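Local coordinates for protein type II toxin-antitoxin system RelE/ParE family toxin (Pyrococcus horikoshii, PDB 1WMI) that probably acts as the toxin of a RelE/ParE-type toxin-antitoxin pair, most likely blocking translation as RelE relatives do until a partner antitoxin binds it, at residues Y3-H8 with I77-L82; D55-R60 with Y68-K73; D63-Y68 with L82-R87. All coordinates share one frame; numbering follows the deposited sequence.

Contact 1 (Y3-H8 with I77-L82)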
loop_
_atom_site.group_PDB
_atom_site.type_symbol
_atom_site.label_atom_id
_atom_site.label_comp_id
_atom_site.label_asym_id
_atom_site.label_seq_id
_atom_site.Cartn_x
_atom_site.Cartn_y
_atom_site.Cartn_z
ATOM N N TYR A 3 -17.387 -2.804 -15.349
ATOM C CA TYR A 3 -16.728 -4.106 -15.250
ATOM C C TYR A 3 -17.614 -5.155 -14.585
ATOM O O TYR A 3 -18.360 -4.856 -13.661
ATOM C CB TYR A 3 -15.432 -3.985 -14.437
ATOM C CG TYR A 3 -14.366 -3.111 -15.060
ATOM C CD1 TYR A 3 -13.404 -3.647 -15.917
ATOM C CD2 TYR A 3 -14.342 -1.744 -14.819
ATOM C CE1 TYR A 3 -12.439 -2.836 -16.516
ATOM C CE2 TYR A 3 -13.391 -0.928 -15.409
ATOM C CZ TYR A 3 -12.446 -1.479 -16.258
ATOM O OH TYR A 3 -11.514 -0.655 -16.831
ATOM N N ARG A 4 -17.515 -6.391 -15.052
ATOM C CA ARG A 4 -18.288 -7.476 -14.472
ATOM C C ARG A 4 -17.401 -8.088 -13.384
ATOM O O ARG A 4 -16.247 -8.449 -13.644
ATOM C CB ARG A 4 -18.623 -8.505 -15.548
ATOM C CG ARG A 4 -19.828 -9.372 -15.236
ATOM C CD ARG A 4 -20.454 -9.893 -16.533
ATOM N NE ARG A 4 -21.706 -10.621 -16.322
ATOM C CZ ARG A 4 -21.784 -11.875 -15.890
ATOM N NH1 ARG A 4 -22.972 -12.449 -15.730
ATOM N NH2 ARG A 4 -20.677 -12.559 -15.626
ATOM N N VAL A 5 -17.931 -8.173 -12.164
ATOM C CA VAL A 5 -17.178 -8.720 -11.043
ATOM C C VAL A 5 -17.623 -10.129 -10.683
ATOM O O VAL A 5 -18.818 -10.393 -10.500
ATOM C CB VAL A 5 -17.322 -7.833 -9.778
ATOM C CG1 VAL A 5 -16.469 -8.385 -8.650
ATOM C CG2 VAL A 5 -16.910 -6.407 -10.094
ATOM N N LYS A 6 -16.651 -11.029 -10.577
ATOM C CA LYS A 6 -16.930 -12.417 -10.225
ATOM C C LYS A 6 -16.148 -12.812 -8.973
ATOM O O LYS A 6 -15.060 -12.298 -8.699
ATOM C CB LYS A 6 -16.572 -13.350 -11.392
ATOM C CG LYS A 6 -17.455 -13.163 -12.624
ATOM C CD LYS A 6 -16.868 -13.852 -13.856
ATOM C CE LYS A 6 -16.904 -15.379 -13.766
ATOM N NZ LYS A 6 -18.192 -15.983 -14.233
ATOM N N ILE A 7 -16.724 -13.729 -8.211
ATOM C CA ILE A 7 -16.109 -14.189 -6.984
ATOM C C ILE A 7 -15.926 -15.692 -7.052
ATOM O O ILE A 7 -16.819 -16.414 -7.495
ATOM C CB ILE A 7 -16.993 -13.840 -5.776
ATOM C CG1 ILE A 7 -17.413 -12.371 -5.865
ATOM C CG2 ILE A 7 -16.235 -14.092 -4.491
ATOM C CD1 ILE A 7 -18.242 -11.905 -4.711
ATOM N N HIS A 8 -14.757 -16.160 -6.625
ATOM C CA HIS A 8 -14.488 -17.586 -6.640
ATOM C C HIS A 8 -15.302 -18.216 -5.523
ATOM O O HIS A 8 -15.475 -17.623 -4.458
ATOM C CB HIS A 8 -12.997 -17.864 -6.445
ATOM C CG HIS A 8 -12.635 -19.308 -6.612
ATOM N ND1 HIS A 8 -13.088 -20.286 -5.758
ATOM C CD2 HIS A 8 -11.899 -19.938 -7.555
ATOM C CE1 HIS A 8 -12.647 -21.464 -6.170
ATOM N NE2 HIS A 8 -11.925 -21.279 -7.257
ATOM N N ILE A 77 -13.375 -8.690 -13.619
ATOM C CA ILE A 77 -12.609 -8.611 -12.383
ATOM C C ILE A 77 -12.965 -9.851 -11.579
ATOM O O ILE A 77 -14.140 -10.143 -11.355
ATOM C CB ILE A 77 -12.974 -7.349 -11.571
ATOM C CG1 ILE A 77 -12.593 -6.098 -12.371
ATOM C CG2 ILE A 77 -12.262 -7.365 -10.222
ATOM C CD1 ILE A 77 -12.768 -4.807 -11.611
ATOM N N LYS A 78 -11.958 -10.597 -11.153
ATOM C CA LYS A 78 -12.235 -11.806 -10.400
ATOM C C LYS A 78 -11.606 -11.707 -9.041
ATOM O O LYS A 78 -10.433 -11.364 -8.924
ATOM C CB LYS A 78 -11.681 -13.040 -11.120
ATOM C CG LYS A 78 -12.239 -13.271 -12.515
ATOM C CD LYS A 78 -11.672 -14.543 -13.129
ATOM C CE LYS A 78 -12.059 -14.675 -14.584
ATOM N NZ LYS A 78 -11.537 -15.942 -15.155
ATOM N N ILE A 79 -12.407 -11.986 -8.016
ATOM C CA ILE A 79 -11.925 -11.976 -6.647
ATOM C C ILE A 79 -11.348 -13.376 -6.470
ATOM O O ILE A 79 -12.087 -14.352 -6.394
ATOM C CB ILE A 79 -13.081 -11.759 -5.639
ATOM C CG1 ILE A 79 -13.865 -10.488 -5.999
ATOM C CG2 ILE A 79 -12.531 -11.698 -4.214
ATOM C CD1 ILE A 79 -13.066 -9.209 -5.944
ATOM N N LEU A 80 -10.026 -13.471 -6.435
ATOM C CA LEU A 80 -9.358 -14.757 -6.294
ATOM C C LEU A 80 -9.345 -15.339 -4.883
ATOM O O LEU A 80 -9.750 -16.486 -4.689
ATOM C CB LEU A 80 -7.929 -14.667 -6.835
ATOM C CG LEU A 80 -7.800 -14.527 -8.359
ATOM C CD1 LEU A 80 -8.749 -15.500 -9.058
ATOM C CD2 LEU A 80 -8.132 -13.123 -8.773
ATOM N N LYS A 81 -8.876 -14.576 -3.898
ATOM C CA LYS A 81 -8.841 -15.087 -2.530
ATOM C C LYS A 81 -8.695 -14.014 -1.459
ATOM O O LYS A 81 -8.461 -12.843 -1.757
ATOM C CB LYS A 81 -7.705 -16.102 -2.367
ATOM C CG LYS A 81 -6.322 -15.483 -2.393
ATOM C CD LYS A 81 -5.258 -16.480 -1.984
ATOM C CE LYS A 81 -5.433 -16.929 -0.542
ATOM N NZ LYS A 81 -4.320 -17.843 -0.134
ATOM N N LEU A 82 -8.845 -14.438 -0.206
ATOM C CA LEU A 82 -8.742 -13.545 0.943
ATOM C C LEU A 82 -7.507 -13.906 1.741
ATOM O O LEU A 82 -7.016 -15.031 1.655
ATOM C CB LEU A 82 -9.964 -13.690 1.845
ATOM C CG LEU A 82 -11.336 -13.566 1.187
ATOM C CD1 LEU A 82 -12.419 -13.691 2.250
ATOM C CD2 LEU A 82 -11.437 -12.230 0.466
#
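Ile79 lays its CG1 branch beside that of Ile7, 4.0 Å from CG1 to CG1. The two side chains run alongside each other and point the same way. With CG1 anti to the carbonyl carbon in both (chi1 -48° and -54°), the CG1 atoms leave the sheet together, though the CD1 ends diverge. Val5 and Ile77 lie on the same face. Ile77 CD1 comes within 4.0 Å of Tyr3 CB. Helix 20-33 packs on this apolar face through Leu33 and Phe26. The first and last strands of the mixed sheet are thus joined in parallel, in the RelE/ParE fold. Four backbone bonds make the ladder. Ile77 N donates to Arg4 O, Lys6 N to Ile77 O, and Ile79 N to Lys6 O at 2.8 Å. The last rung, His8 N to Ile79 O, is longer at 3.2 Å. His8 also N-caps the helix that follows, its ND1 accepting from Gln10 N. Lys6 and Lys78 occupy the other face, with Lys6 NZ 6.7 Å from Lys78 NZ. Lys78 NZ bonds to the backbone of a chain of another protein, which also adds an antiparallel strand along Lys6, Ile7 and His8.

Contact 2 (D55-R60 with Y68-K73)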
loop_
_atom_site.group_PDB
_atom_site.type_symbol
_atom_site.label_atom_id
_atom_site.label_comp_id
_atom_site.label_asym_id
_atom_site.label_seq_id
_atom_site.Cartn_x
_atom_site.Cartn_y
_atom_site.Cartn_z
ATOM N N ASP A 55 -4.034 -8.511 -14.807
ATOM C CA ASP A 55 -3.156 -8.041 -13.755
ATOM C C ASP A 55 -3.687 -8.626 -12.464
ATOM O O ASP A 55 -4.893 -8.851 -12.333
ATOM C CB ASP A 55 -3.198 -6.516 -13.659
ATOM C CG ASP A 55 -2.592 -5.841 -14.855
ATOM O OD1 ASP A 55 -2.736 -4.608 -14.972
ATOM O OD2 ASP A 55 -1.963 -6.540 -15.671
ATOM N N LEU A 56 -2.783 -8.891 -11.525
ATOM C CA LEU A 56 -3.164 -9.400 -10.217
ATOM C C LEU A 56 -2.985 -8.198 -9.303
ATOM O O LEU A 56 -2.074 -7.395 -9.498
ATOM C CB LEU A 56 -2.252 -10.545 -9.774
ATOM C CG LEU A 56 -2.426 -11.903 -10.453
ATOM C CD1 LEU A 56 -1.322 -12.821 -10.006
ATOM C CD2 LEU A 56 -3.776 -12.499 -10.103
ATOM N N TYR A 57 -3.873 -8.063 -8.327
ATOM C CA TYR A 57 -3.823 -6.951 -7.397
ATOM C C TYR A 57 -4.124 -7.431 -5.984
ATOM O O TYR A 57 -4.640 -8.531 -5.788
ATOM C CB TYR A 57 -4.864 -5.896 -7.797
ATOM C CG TYR A 57 -4.587 -5.203 -9.115
ATOM C CD1 TYR A 57 -3.672 -4.156 -9.193
ATOM C CD2 TYR A 57 -5.234 -5.601 -10.288
ATOM C CE1 TYR A 57 -3.409 -3.523 -10.394
ATOM C CE2 TYR A 57 -4.975 -4.971 -11.499
ATOM C CZ TYR A 57 -4.060 -3.931 -11.539
ATOM O OH TYR A 57 -3.801 -3.282 -12.718
ATOM N N ARG A 58 -3.778 -6.602 -5.006
ATOM C CA ARG A 58 -4.063 -6.896 -3.610
ATOM C C ARG A 58 -4.718 -5.662 -3.022
ATOM O O ARG A 58 -4.136 -4.575 -3.037
ATOM C CB ARG A 58 -2.800 -7.193 -2.801
ATOM C CG ARG A 58 -3.128 -7.493 -1.335
ATOM C CD ARG A 58 -2.284 -6.676 -0.371
ATOM N NE ARG A 58 -2.398 -5.240 -0.601
ATOM C CZ ARG A 58 -1.593 -4.337 -0.053
ATOM N NH1 ARG A 58 -1.762 -3.048 -0.309
ATOM N NH2 ARG A 58 -0.614 -4.725 0.748
ATOM N N ALA A 59 -5.930 -5.833 -2.509
ATOM C CA ALA A 59 -6.654 -4.731 -1.901
ATOM C C ALA A 59 -6.742 -4.976 -0.409
ATOM O O ALA A 59 -6.841 -6.119 0.043
ATOM C CB ALA A 59 -8.047 -4.620 -2.492
ATOM N N ARG A 60 -6.695 -3.892 0.353
ATOM C CA ARG A 60 -6.780 -3.978 1.798
ATOM C C ARG A 60 -8.140 -3.428 2.244
ATOM O O ARG A 60 -8.485 -2.270 1.973
ATOM C CB ARG A 60 -5.617 -3.196 2.431
ATOM C CG ARG A 60 -5.456 -3.403 3.930
ATOM C CD ARG A 60 -4.193 -2.736 4.460
ATOM N NE ARG A 60 -2.976 -3.423 4.030
ATOM C CZ ARG A 60 -2.630 -4.653 4.409
ATOM N NH1 ARG A 60 -1.500 -5.191 3.967
ATOM N NH2 ARG A 60 -3.410 -5.349 5.232
ATOM N N TYR A 68 -7.239 -10.042 -6.361
ATOM C CA TYR A 68 -8.099 -10.191 -7.524
ATOM C C TYR A 68 -7.376 -9.928 -8.828
ATOM O O TYR A 68 -6.270 -9.392 -8.840
ATOM C CB TYR A 68 -9.299 -9.243 -7.404
ATOM C CG TYR A 68 -8.964 -7.763 -7.444
ATOM C CD1 TYR A 68 -9.029 -7.046 -8.633
ATOM C CD2 TYR A 68 -8.630 -7.073 -6.279
ATOM C CE1 TYR A 68 -8.777 -5.675 -8.667
ATOM C CE2 TYR A 68 -8.377 -5.704 -6.299
ATOM C CZ TYR A 68 -8.455 -5.010 -7.498
ATOM O OH TYR A 68 -8.227 -3.655 -7.524
ATOM N N SER A 69 -8.007 -10.317 -9.928
ATOM C CA SER A 69 -7.426 -10.106 -11.239
ATOM C C SER A 69 -8.302 -9.188 -12.072
ATOM O O SER A 69 -9.509 -9.094 -11.855
ATOM C CB SER A 69 -7.255 -11.436 -11.961
ATOM O OG SER A 69 -8.487 -12.122 -12.045
ATOM N N VAL A 70 -7.680 -8.503 -13.022
ATOM C CA VAL A 70 -8.401 -7.606 -13.907
ATOM C C VAL A 70 -8.066 -8.000 -15.331
ATOM O O VAL A 70 -6.902 -7.982 -15.738
ATOM C CB VAL A 70 -8.005 -6.118 -13.690
ATOM C CG1 VAL A 70 -8.737 -5.223 -14.698
ATOM C CG2 VAL A 70 -8.344 -5.689 -12.281
ATOM N N ASN A 71 -9.095 -8.389 -16.072
ATOM C CA ASN A 71 -8.949 -8.774 -17.464
ATOM C C ASN A 71 -9.474 -7.559 -18.201
ATOM O O ASN A 71 -10.686 -7.375 -18.328
ATOM C CB ASN A 71 -9.820 -9.989 -17.767
ATOM C CG ASN A 71 -9.508 -10.614 -19.108
ATOM O OD1 ASN A 71 -8.738 -10.070 -19.893
ATOM N ND2 ASN A 71 -10.115 -11.762 -19.380
ATOM N N TRP A 72 -8.558 -6.718 -18.667
ATOM C CA TRP A 72 -8.933 -5.500 -19.361
ATOM C C TRP A 72 -9.659 -5.726 -20.672
ATOM O O TRP A 72 -10.559 -4.967 -21.012
ATOM C CB TRP A 72 -7.697 -4.634 -19.599
ATOM C CG TRP A 72 -6.963 -4.314 -18.334
ATOM C CD1 TRP A 72 -5.900 -4.989 -17.815
ATOM C CD2 TRP A 72 -7.254 -3.251 -17.415
ATOM N NE1 TRP A 72 -5.503 -4.413 -16.631
ATOM C CE2 TRP A 72 -6.316 -3.344 -16.360
ATOM C CE3 TRP A 72 -8.212 -2.230 -17.376
ATOM C CZ2 TRP A 72 -6.307 -2.453 -15.277
ATOM C CZ3 TRP A 72 -8.207 -1.344 -16.302
ATOM C CH2 TRP A 72 -7.258 -1.461 -15.264
ATOM N N LYS A 73 -9.277 -6.773 -21.397
ATOM C CA LYS A 73 -9.889 -7.083 -22.688
ATOM C C LYS A 73 -11.372 -7.400 -22.557
ATOM O O LYS A 73 -12.202 -6.843 -23.274
ATOM C CB LYS A 73 -9.171 -8.271 -23.334
ATOM C CG LYS A 73 -9.470 -8.456 -24.819
ATOM C CD LYS A 73 -10.222 -9.754 -25.109
ATOM C CE LYS A 73 -11.722 -9.622 -24.904
ATOM N NZ LYS A 73 -12.414 -8.865 -25.979
#
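Tyr57 lies against Tyr68 through its CB, which sits over one face of the Tyr68 ring, 3.9 Å from the centroid. This is a CH-pi contact. The rings themselves meet obliquely, with planes 31° apart. Tyr68 CG sits between its own backbone N and carbonyl carbon (chi1 65°), and this turns the ring toward strand 54-60, where Tyr57 CB lies over its face. The edge of the same ring meets Ala59 CB, 4.0 Å from Tyr68 CE2. Further along, Tyr57 CE2 rests on Val70 CG2 at 3.5 Å. Val70 turns its other methyl, CG1, over the middle of the Trp72 ring.

The polar end of this row is Asp55. Its OD1 accepts two weak bonds, from Tyr57 OH at 2.8 Å and from Trp72 NE1 at 3.2 Å. The carboxylate lies at the indole edge, its plane turned 69° from the ring. Asp55 OD2 takes the backbone N of Thr51, so both carboxylate oxygens are engaged, which probably favours the charged form.

The backbone sets this register. Asp55 and Val70 form one antiparallel hydrogen-bonded pair, and Tyr57 and Tyr68 another. Tyr57 N reaches Tyr68 O at 2.8 Å. Between them Leu56 and Ser69 form a non-hydrogen-bonded pair, with side chains on the other face.

The two strands make a beta hairpin in the middle of the sheet. Strand 76-83 flanks strand 65-71, and strand 46-49 flanks strand 54-60. Tyr68 OH bonds to Pro37 O, Tyr57 packs on Val38 and Trp72 on Pro37, so the loop between helices 20-33 and 40-43 covers this face.

Contact 3 (D63-Y68 with L82-R87)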
loop_
_atom_site.group_PDB
_atom_site.type_symbol
_atom_site.label_atom_id
_atom_site.label_comp_id
_atom_site.label_asym_id
_atom_site.label_seq_id
_atom_site.Cartn_x
_atom_site.Cartn_y
_atom_site.Cartn_z
ATOM N N ASP A 63 -9.338 -5.421 8.246
ATOM C CA ASP A 63 -8.971 -6.631 8.971
ATOM C C ASP A 63 -8.487 -7.761 8.070
ATOM O O ASP A 63 -7.990 -8.782 8.555
ATOM C CB ASP A 63 -10.145 -7.124 9.819
ATOM C CG ASP A 63 -10.587 -6.102 10.852
ATOM O OD1 ASP A 63 -11.568 -6.362 11.577
ATOM O OD2 ASP A 63 -9.959 -5.035 10.938
ATOM N N TYR A 64 -8.626 -7.586 6.761
ATOM C CA TYR A 64 -8.190 -8.614 5.830
ATOM C C TYR A 64 -7.829 -8.031 4.472
ATOM O O TYR A 64 -8.053 -6.851 4.213
ATOM C CB TYR A 64 -9.275 -9.688 5.683
ATOM C CG TYR A 64 -10.566 -9.195 5.072
ATOM C CD1 TYR A 64 -10.832 -9.375 3.712
ATOM C CD2 TYR A 64 -11.525 -8.542 5.853
ATOM C CE1 TYR A 64 -12.026 -8.914 3.140
ATOM C CE2 TYR A 64 -12.717 -8.076 5.292
ATOM C CZ TYR A 64 -12.960 -8.265 3.937
ATOM O OH TYR A 64 -14.130 -7.788 3.381
ATOM N N ARG A 65 -7.255 -8.868 3.618
ATOM C CA ARG A 65 -6.847 -8.458 2.279
ATOM C C ARG A 65 -7.499 -9.328 1.208
ATOM O O ARG A 65 -7.732 -10.523 1.420
ATOM C CB ARG A 65 -5.327 -8.558 2.146
ATOM C CG ARG A 65 -4.549 -7.588 3.026
ATOM C CD ARG A 65 -3.074 -7.948 3.049
ATOM N NE ARG A 65 -2.851 -9.204 3.758
ATOM C CZ ARG A 65 -1.781 -9.976 3.602
ATOM N NH1 ARG A 65 -1.670 -11.101 4.298
ATOM N NH2 ARG A 65 -0.832 -9.632 2.742
ATOM N N VAL A 66 -7.806 -8.727 0.063
ATOM C CA VAL A 66 -8.404 -9.480 -1.025
ATOM C C VAL A 66 -7.513 -9.371 -2.252
ATOM O O VAL A 66 -7.032 -8.282 -2.585
ATOM C CB VAL A 66 -9.829 -8.962 -1.381
ATOM C CG1 VAL A 66 -10.710 -8.930 -0.142
ATOM C CG2 VAL A 66 -9.745 -7.589 -1.997
ATOM N N ILE A 67 -7.270 -10.504 -2.904
ATOM C CA ILE A 67 -6.462 -10.540 -4.118
ATOM C C ILE A 67 -7.385 -10.824 -5.299
ATOM O O ILE A 67 -8.214 -11.732 -5.249
ATOM C CB ILE A 67 -5.368 -11.625 -4.048
ATOM C CG1 ILE A 67 -4.437 -11.343 -2.869
ATOM C CG2 ILE A 67 -4.556 -11.626 -5.335
ATOM C CD1 ILE A 67 -3.191 -12.234 -2.836
ATOM N N TYR A 68 -7.239 -10.042 -6.361
ATOM C CA TYR A 68 -8.099 -10.191 -7.524
ATOM C C TYR A 68 -7.376 -9.928 -8.828
ATOM O O TYR A 68 -6.270 -9.392 -8.840
ATOM C CB TYR A 68 -9.299 -9.243 -7.404
ATOM C CG TYR A 68 -8.964 -7.763 -7.444
ATOM C CD1 TYR A 68 -9.029 -7.046 -8.633
ATOM C CD2 TYR A 68 -8.630 -7.073 -6.279
ATOM C CE1 TYR A 68 -8.777 -5.675 -8.667
ATOM C CE2 TYR A 68 -8.377 -5.704 -6.299
ATOM C CZ TYR A 68 -8.455 -5.010 -7.498
ATOM O OH TYR A 68 -8.227 -3.655 -7.524
ATOM N N LEU A 82 -8.845 -14.438 -0.206
ATOM C CA LEU A 82 -8.742 -13.545 0.943
ATOM C C LEU A 82 -7.507 -13.906 1.741
ATOM O O LEU A 82 -7.016 -15.031 1.655
ATOM C CB LEU A 82 -9.964 -13.690 1.845
ATOM C CG LEU A 82 -11.336 -13.566 1.187
ATOM C CD1 LEU A 82 -12.419 -13.691 2.250
ATOM C CD2 LEU A 82 -11.437 -12.230 0.466
ATOM N N LYS A 83 -7.014 -12.944 2.515
ATOM C CA LYS A 83 -5.843 -13.141 3.360
ATOM C C LYS A 83 -5.975 -12.345 4.663
ATOM O O LYS A 83 -6.699 -11.344 4.726
ATOM C CB LYS A 83 -4.570 -12.730 2.615
ATOM C CG LYS A 83 -4.221 -13.635 1.439
ATOM C CD LYS A 83 -2.960 -13.156 0.735
ATOM C CE LYS A 83 -1.688 -13.783 1.305
ATOM N NZ LYS A 83 -1.458 -15.152 0.767
ATOM N N PRO A 84 -5.278 -12.790 5.725
ATOM C CA PRO A 84 -5.307 -12.131 7.035
ATOM C C PRO A 84 -4.845 -10.683 6.954
ATOM O O PRO A 84 -4.445 -10.212 5.894
ATOM C CB PRO A 84 -4.352 -12.983 7.871
ATOM C CG PRO A 84 -4.479 -14.326 7.264
ATOM C CD PRO A 84 -4.463 -14.016 5.786
ATOM N N ARG A 85 -4.902 -9.991 8.088
ATOM C CA ARG A 85 -4.486 -8.594 8.201
ATOM C C ARG A 85 -3.121 -8.455 7.543
ATOM O O ARG A 85 -2.808 -7.445 6.893
ATOM C CB ARG A 85 -4.330 -8.221 9.677
ATOM C CG ARG A 85 -4.768 -6.817 10.039
ATOM C CD ARG A 85 -6.264 -6.784 10.250
ATOM N NE ARG A 85 -6.654 -6.656 11.654
ATOM C CZ ARG A 85 -7.339 -5.625 12.141
ATOM N NH1 ARG A 85 -7.703 -4.637 11.337
ATOM N NH2 ARG A 85 -7.663 -5.582 13.425
ATOM N N GLY A 86 -2.336 -9.513 7.724
ATOM C CA GLY A 86 -0.970 -9.590 7.246
ATOM C C GLY A 86 -0.309 -9.719 8.593
ATOM O O GLY A 86 -0.168 -8.724 9.317
ATOM N N ARG A 87 0.052 -10.950 8.942
ATOM C CA ARG A 87 0.638 -11.254 10.241
ATOM C C ARG A 87 1.781 -10.385 10.740
ATOM O O ARG A 87 2.613 -10.861 11.492
ATOM C CB ARG A 87 1.058 -12.726 10.302
ATOM C CG ARG A 87 0.657 -13.537 9.087
ATOM C CD ARG A 87 -0.114 -14.805 9.459
ATOM N NE ARG A 87 -0.153 -15.762 8.353
ATOM C CZ ARG A 87 -0.850 -16.896 8.349
ATOM N NH1 ARG A 87 -1.589 -17.244 9.396
ATOM N NH2 ARG A 87 -0.801 -17.691 7.287
#
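Pro84 O is gripped by the guanidinium of Arg65. NE donates to it at 2.8 Å, nearly straight at 164°, and NH1 adds a weak second bond at 3.3 Å. The oxygen lies at the guanidinium edge, 6° out of its plane. A bend at chi3 (-69°) turns the end of the Arg65 chain back over the segment 82-87. There Lys83 CB stands over one face of the guanidinium, and Gly86 CA over the opposite one, 3.4 Å from Arg65 NH1. The group is sandwiched between these two carbons, and the bonds to Pro84 O limit its rotation.

Arg65 also belongs to the ladder. With Lys83 it forms an antiparallel hydrogen-bonded pair, Arg65 N to Lys83 O and Lys83 N to Arg65 O, both 2.8 Å. This is the open end of the hairpin of strands 65-71 and 76-83, away from its turn. Val66 and Leu82 follow as a non-hydrogen-bonded pair on the face packed by Phe29 of helix 20-33. Their side chains run side by side, and Val66 CG1 touches Leu82 CD2 tightly at 3.4 Å. On the other face Ile67 CD1 meets Lys83 CD at 3.7 Å. A salt bridge between Asp63 and Arg85 is modelled too closely to be trusted in detail.

Arg65 NH1 and NH2 and Lys83 NZ all form salt bridges to acidic side chains of a chain of another protein. That protein's acidic groups probably offset the like charges of Arg65 and Lys83, while Pro84 O fixes how the guanidinium is turned toward them.

From the N terminus, strand 4-8 waits for its partner until the end of the fold. Contact 1 closes that long loop, which takes in the helices and the hairpin strands. Contact 2 closes a short loop between strands 54-60 and 65-71, wholly within the span of contact 1. Contact 3 closes the next hairpin, 65-71 with 76-83. It crosses both others, because its segments alternate with theirs along the chain. It shares Tyr68 with contact 2 and Leu82 with contact 1. Ile67, facing Leu80 and Lys81 at a classic beta bulge, links contacts 3 and 1. Together the three join four neighbouring strands into one sheet.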